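PDB 2PD2: hypothetical protein ST0148, which is of unknown function but belongs to the DsrE/DsrF-like family, whose better-known members take part in sulfur relay and sulfur oxidation. Local coordinates for residues A[13-24]-A[50-60]. Residues are numbered along the deposited sequence; the frame is centred on the assembly and turned at random.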
loop_
_atom_site.group_PDB
_atom_site.type_symbol
_atom_site.label_atom_id
_atom_site.label_comp_id
_atom_site.label_asym_id
_atom_site.label_seq_id
_atom_site.Cartn_x
_atom_site.Cartn_y
_atom_site.Cartn_z
ATOM N N VAL A 13 0.558 8.029 10.609
ATOM C CA VAL A 13 1.919 8.545 10.564
ATOM C C VAL A 13 2.802 8.060 11.711
ATOM O O VAL A 13 3.935 7.640 11.490
ATOM C CB VAL A 13 1.937 10.085 10.530
ATOM C CG1 VAL A 13 3.356 10.599 10.754
ATOM C CG2 VAL A 13 1.424 10.568 9.175
ATOM N N PRO A 14 2.301 8.108 12.957
ATOM C CA PRO A 14 3.161 7.638 14.051
ATOM C C PRO A 14 3.708 6.229 13.797
ATOM O O PRO A 14 4.908 5.990 13.908
ATOM C CB PRO A 14 2.233 7.698 15.265
ATOM C CG PRO A 14 1.345 8.872 14.936
ATOM C CD PRO A 14 1.022 8.622 13.477
ATOM N N GLN A 15 2.829 5.296 13.441
ATOM C CA GLN A 15 3.269 3.928 13.182
ATOM C C GLN A 15 4.149 3.840 11.941
ATOM O O GLN A 15 5.097 3.058 11.903
ATOM C CB GLN A 15 2.065 2.992 13.041
ATOM C CG GLN A 15 1.413 2.654 14.373
ATOM C CD GLN A 15 0.207 1.755 14.218
ATOM O OE1 GLN A 15 -0.810 2.158 13.654
ATOM N NE2 GLN A 15 0.315 0.526 14.714
ATOM N N ALA A 16 3.841 4.650 10.932
ATOM C CA ALA A 16 4.627 4.654 9.704
ATOM C C ALA A 16 6.049 5.104 10.001
ATOM O O ALA A 16 7.015 4.496 9.541
ATOM C CB ALA A 16 3.992 5.582 8.669
ATOM N N LEU A 17 6.178 6.180 10.771
ATOM C CA LEU A 17 7.503 6.688 11.109
ATOM C C LEU A 17 8.298 5.663 11.916
ATOM O O LEU A 17 9.509 5.537 11.734
ATOM C CB LEU A 17 7.389 8.011 11.880
ATOM C CG LEU A 17 6.728 9.156 11.101
ATOM C CD1 LEU A 17 6.749 10.425 11.940
ATOM C CD2 LEU A 17 7.465 9.386 9.792
ATOM N N ARG A 18 7.633 4.932 12.807
ATOM C CA ARG A 18 8.352 3.921 13.575
ATOM C C ARG A 18 8.804 2.825 12.623
ATOM O O ARG A 18 9.877 2.257 12.787
ATOM C CB ARG A 18 7.481 3.314 14.680
ATOM C CG ARG A 18 8.186 2.150 15.389
ATOM C CD ARG A 18 7.463 1.641 16.631
ATOM N NE ARG A 18 6.082 1.247 16.367
ATOM C CZ ARG A 18 5.042 2.071 16.449
ATOM N NH1 ARG A 18 5.227 3.339 16.795
ATOM N NH2 ARG A 18 3.819 1.629 16.184
ATOM N N SER A 19 7.982 2.529 11.621
ATOM C CA SER A 19 8.332 1.509 10.641
ATOM C C SER A 19 9.550 1.943 9.825
ATOM O O SER A 19 10.398 1.123 9.479
ATOM C CB SER A 19 7.146 1.226 9.720
ATOM O OG SER A 19 6.141 0.492 10.401
ATOM N N VAL A 20 9.640 3.231 9.511
ATOM C CA VAL A 20 10.794 3.730 8.767
ATOM C C VAL A 20 12.040 3.584 9.643
ATOM O O VAL A 20 13.115 3.216 9.163
ATOM C CB VAL A 20 10.609 5.206 8.361
ATOM C CG1 VAL A 20 11.895 5.736 7.734
ATOM C CG2 VAL A 20 9.466 5.321 7.353
ATOM N N ILE A 21 11.898 3.871 10.934
ATOM C CA ILE A 21 13.018 3.723 11.856
ATOM C C ILE A 21 13.433 2.245 11.847
ATOM O O ILE A 21 14.621 1.924 11.836
ATOM C CB ILE A 21 12.618 4.146 13.289
ATOM C CG1 ILE A 21 12.447 5.666 13.345
ATOM C CG2 ILE A 21 13.682 3.706 14.290
ATOM C CD1 ILE A 21 11.928 6.175 14.681
ATOM N N ASN A 22 12.448 1.350 11.840
ATOM C CA ASN A 22 12.733 -0.083 11.813
ATOM C C ASN A 22 13.491 -0.452 10.538
ATOM O O ASN A 22 14.431 -1.240 10.579
ATOM C CB ASN A 22 11.436 -0.905 11.914
ATOM C CG ASN A 22 10.828 -0.882 13.318
ATOM O OD1 ASN A 22 11.510 -0.568 14.296
ATOM N ND2 ASN A 22 9.544 -1.231 13.422
ATOM N N LEU A 23 13.075 0.117 9.409
ATOM C CA LEU A 23 13.733 -0.143 8.130
ATOM C C LEU A 23 15.201 0.261 8.234
ATOM O O LEU A 23 16.101 -0.522 7.930
ATOM C CB LEU A 23 13.065 0.668 7.011
ATOM C CG LEU A 23 13.682 0.520 5.617
ATOM C CD1 LEU A 23 13.579 -0.932 5.177
ATOM C CD2 LEU A 23 12.966 1.425 4.624
ATOM N N TYR A 24 15.422 1.501 8.659
ATOM C CA TYR A 24 16.766 2.049 8.826
ATOM C C TYR A 24 17.646 1.125 9.664
ATOM O O TYR A 24 18.782 0.822 9.294
ATOM C CB TYR A 24 16.682 3.418 9.506
ATOM C CG TYR A 24 18.025 4.018 9.861
ATOM C CD1 TYR A 24 18.758 4.745 8.922
ATOM C CD2 TYR A 24 18.564 3.856 11.139
ATOM C CE1 TYR A 24 19.992 5.298 9.246
ATOM C CE2 TYR A 24 19.796 4.404 11.473
ATOM C CZ TYR A 24 20.504 5.122 10.522
ATOM O OH TYR A 24 21.724 5.658 10.850
ATOM N N THR A 50 4.830 14.880 15.465
ATOM C CA THR A 50 5.911 13.969 15.099
ATOM C C THR A 50 7.162 14.699 14.605
ATOM O O THR A 50 8.078 14.073 14.067
ATOM C CB THR A 50 5.471 12.969 13.997
ATOM O OG1 THR A 50 4.845 13.681 12.924
ATOM C CG2 THR A 50 4.509 11.924 14.562
ATOM N N ARG A 51 7.210 16.014 14.797
ATOM C CA ARG A 51 8.360 16.786 14.340
ATOM C C ARG A 51 9.711 16.232 14.795
ATOM O O ARG A 51 10.629 16.080 13.982
ATOM C CB ARG A 51 8.242 18.254 14.773
ATOM C CG ARG A 51 9.470 19.081 14.401
ATOM C CD ARG A 51 9.229 20.583 14.484
ATOM N NE ARG A 51 10.433 21.334 14.122
ATOM C CZ ARG A 51 10.474 22.655 13.971
ATOM N NH1 ARG A 51 9.379 23.377 14.146
ATOM N NH2 ARG A 51 11.616 23.255 13.658
ATOM N N SER A 52 9.839 15.922 16.079
ATOM C CA SER A 52 11.105 15.405 16.593
ATOM C C SER A 52 11.516 14.101 15.918
ATOM O O SER A 52 12.702 13.848 15.706
ATOM C CB SER A 52 11.025 15.216 18.112
ATOM O OG SER A 52 10.048 14.254 18.459
ATOM N N ILE A 53 10.539 13.271 15.570
ATOM C CA ILE A 53 10.849 12.014 14.907
ATOM C C ILE A 53 11.320 12.298 13.476
ATOM O O ILE A 53 12.291 11.707 13.001
ATOM C CB ILE A 53 9.617 11.087 14.888
ATOM C CG1 ILE A 53 9.196 10.771 16.330
ATOM C CG2 ILE A 53 9.937 9.813 14.128
ATOM C CD1 ILE A 53 7.970 9.879 16.451
ATOM N N ILE A 54 10.631 13.204 12.793
ATOM C CA ILE A 54 10.999 13.576 11.430
ATOM C C ILE A 54 12.417 14.157 11.407
ATOM O O ILE A 54 13.220 13.841 10.528
ATOM C CB ILE A 54 10.010 14.611 10.871
ATOM C CG1 ILE A 54 8.661 13.933 10.623
ATOM C CG2 ILE A 54 10.549 15.235 9.584
ATOM C CD1 ILE A 54 7.561 14.894 10.288
ATOM N N GLU A 55 12.716 15.004 12.385
ATOM C CA GLU A 55 14.032 15.623 12.483
ATOM C C GLU A 55 15.103 14.564 12.717
ATOM O O GLU A 55 16.223 14.680 12.215
ATOM C CB GLU A 55 14.039 16.653 13.615
ATOM C CG GLU A 55 13.066 17.798 13.391
ATOM C CD GLU A 55 13.052 18.786 14.542
ATOM O OE1 GLU A 55 12.903 18.346 15.702
ATOM O OE2 GLU A 55 13.181 19.999 14.286
ATOM N N ASP A 56 14.759 13.525 13.471
ATOM C CA ASP A 56 15.700 12.440 13.734
ATOM C C ASP A 56 15.990 11.664 12.441
ATOM O O ASP A 56 17.131 11.275 12.187
ATOM C CB ASP A 56 15.137 11.494 14.799
ATOM C CG ASP A 56 16.061 10.325 15.091
ATOM O OD1 ASP A 56 17.235 10.558 15.461
ATOM O OD2 ASP A 56 15.611 9.169 14.955
ATOM N N LEU A 57 14.961 11.441 11.626
ATOM C CA LEU A 57 15.139 10.729 10.362
ATOM C C LEU A 57 16.058 11.551 9.457
ATOM O O LEU A 57 16.911 11.009 8.752
ATOM C CB LEU A 57 13.787 10.511 9.668
ATOM C CG LEU A 57 12.764 9.618 10.388
ATOM C CD1 LEU A 57 11.498 9.506 9.553
ATOM C CD2 LEU A 57 13.356 8.236 10.629
ATOM N N ILE A 58 15.878 12.866 9.483
ATOM C CA ILE A 58 16.701 13.757 8.673
ATOM C C ILE A 58 18.154 13.647 9.132
ATOM O O ILE A 58 19.081 13.628 8.318
ATOM C CB ILE A 58 16.209 15.221 8.792
ATOM C CG1 ILE A 58 14.855 15.355 8.087
ATOM C CG2 ILE A 58 17.244 16.186 8.198
ATOM C CD1 ILE A 58 14.244 16.736 8.156
ATOM N N LYS A 59 18.344 13.555 10.442
ATOM C CA LYS A 59 19.681 13.428 11.014
ATOM C C LYS A 59 20.326 12.141 10.490
ATOM O O LYS A 59 21.521 12.098 10.203
ATOM C CB LYS A 59 19.582 13.382 12.542
ATOM C CG LYS A 59 20.917 13.383 13.273
ATOM C CD LYS A 59 21.560 14.760 13.274
ATOM C CE LYS A 59 22.814 14.776 14.144
ATOM N NZ LYS A 59 23.439 16.128 14.220
ATOM N N LYS A 60 19.518 11.095 10.364
ATOM C CA LYS A 60 19.993 9.806 9.878
ATOM C C LYS A 60 20.190 9.807 8.355
ATOM O O LYS A 60 20.349 8.754 7.733
ATOM C CB LYS A 60 19.007 8.710 10.303
ATOM C CG LYS A 60 19.057 8.398 11.806
ATOM C CD LYS A 60 17.949 7.444 12.228
ATOM C CE LYS A 60 18.208 6.847 13.614
ATOM N NZ LYS A 60 18.347 7.866 14.689
#
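Leu-17 is the main bump here: it projects from helix 13-24 into a hollow on segment 50-60 lined by Thr-50 at the N-cap and by Ile-53, Ile-54 and Leu-57 of helix 51-59. The two are neighbouring, nearly parallel helices of the DsrE/DsrF-like alpha/beta fold, built round a parallel sheet; their axes come within 10.8 Å and cross at 23°. Leu-17 uses both its branches. Leu-17 CD1 presses on Thr-50, 3.5 Å from Thr-50 CB, and reaches on to CG1 of Ile-54, while Leu-17 CD2 meets Leu-57 CD1 at 4.0 Å. At its root, CB of Leu-17 rests on Ile-53 CG2, 3.8 Å away. One turn along, the shape reverses: Leu-57 pushes CD2 between Val-20 and Ile-21, touching CG1 of each. Ile-21 crosses Leu-57 at about a right angle and lays CD1 against Ile-53. On the sheet side Val-20 also packs on Val-5 of strand 2-7. Thr-50 OG1 hydrogen-bonds to Ser-48 OG.

At the far end a chi1 of 174° puts the Tyr-24 ring beside Lys-60, whose aliphatic chain runs across one face. This is a CH-pi contact, Lys-60 CD lying 3.8 Å from the Tyr-24 ring centroid. A serine in place of Tyr-24 would probably open a gap under the Lys-60 methylenes, leaving that chain held mainly by its ammonium. Over the rim of the ring the Lys-60 chain bends at chi4 (58°), returning its ammonium to helix 51-59 in a salt bridge with Asp-56, where Lys-60 NZ meets Asp-56 OD1 on the syn side at 3.0 Å.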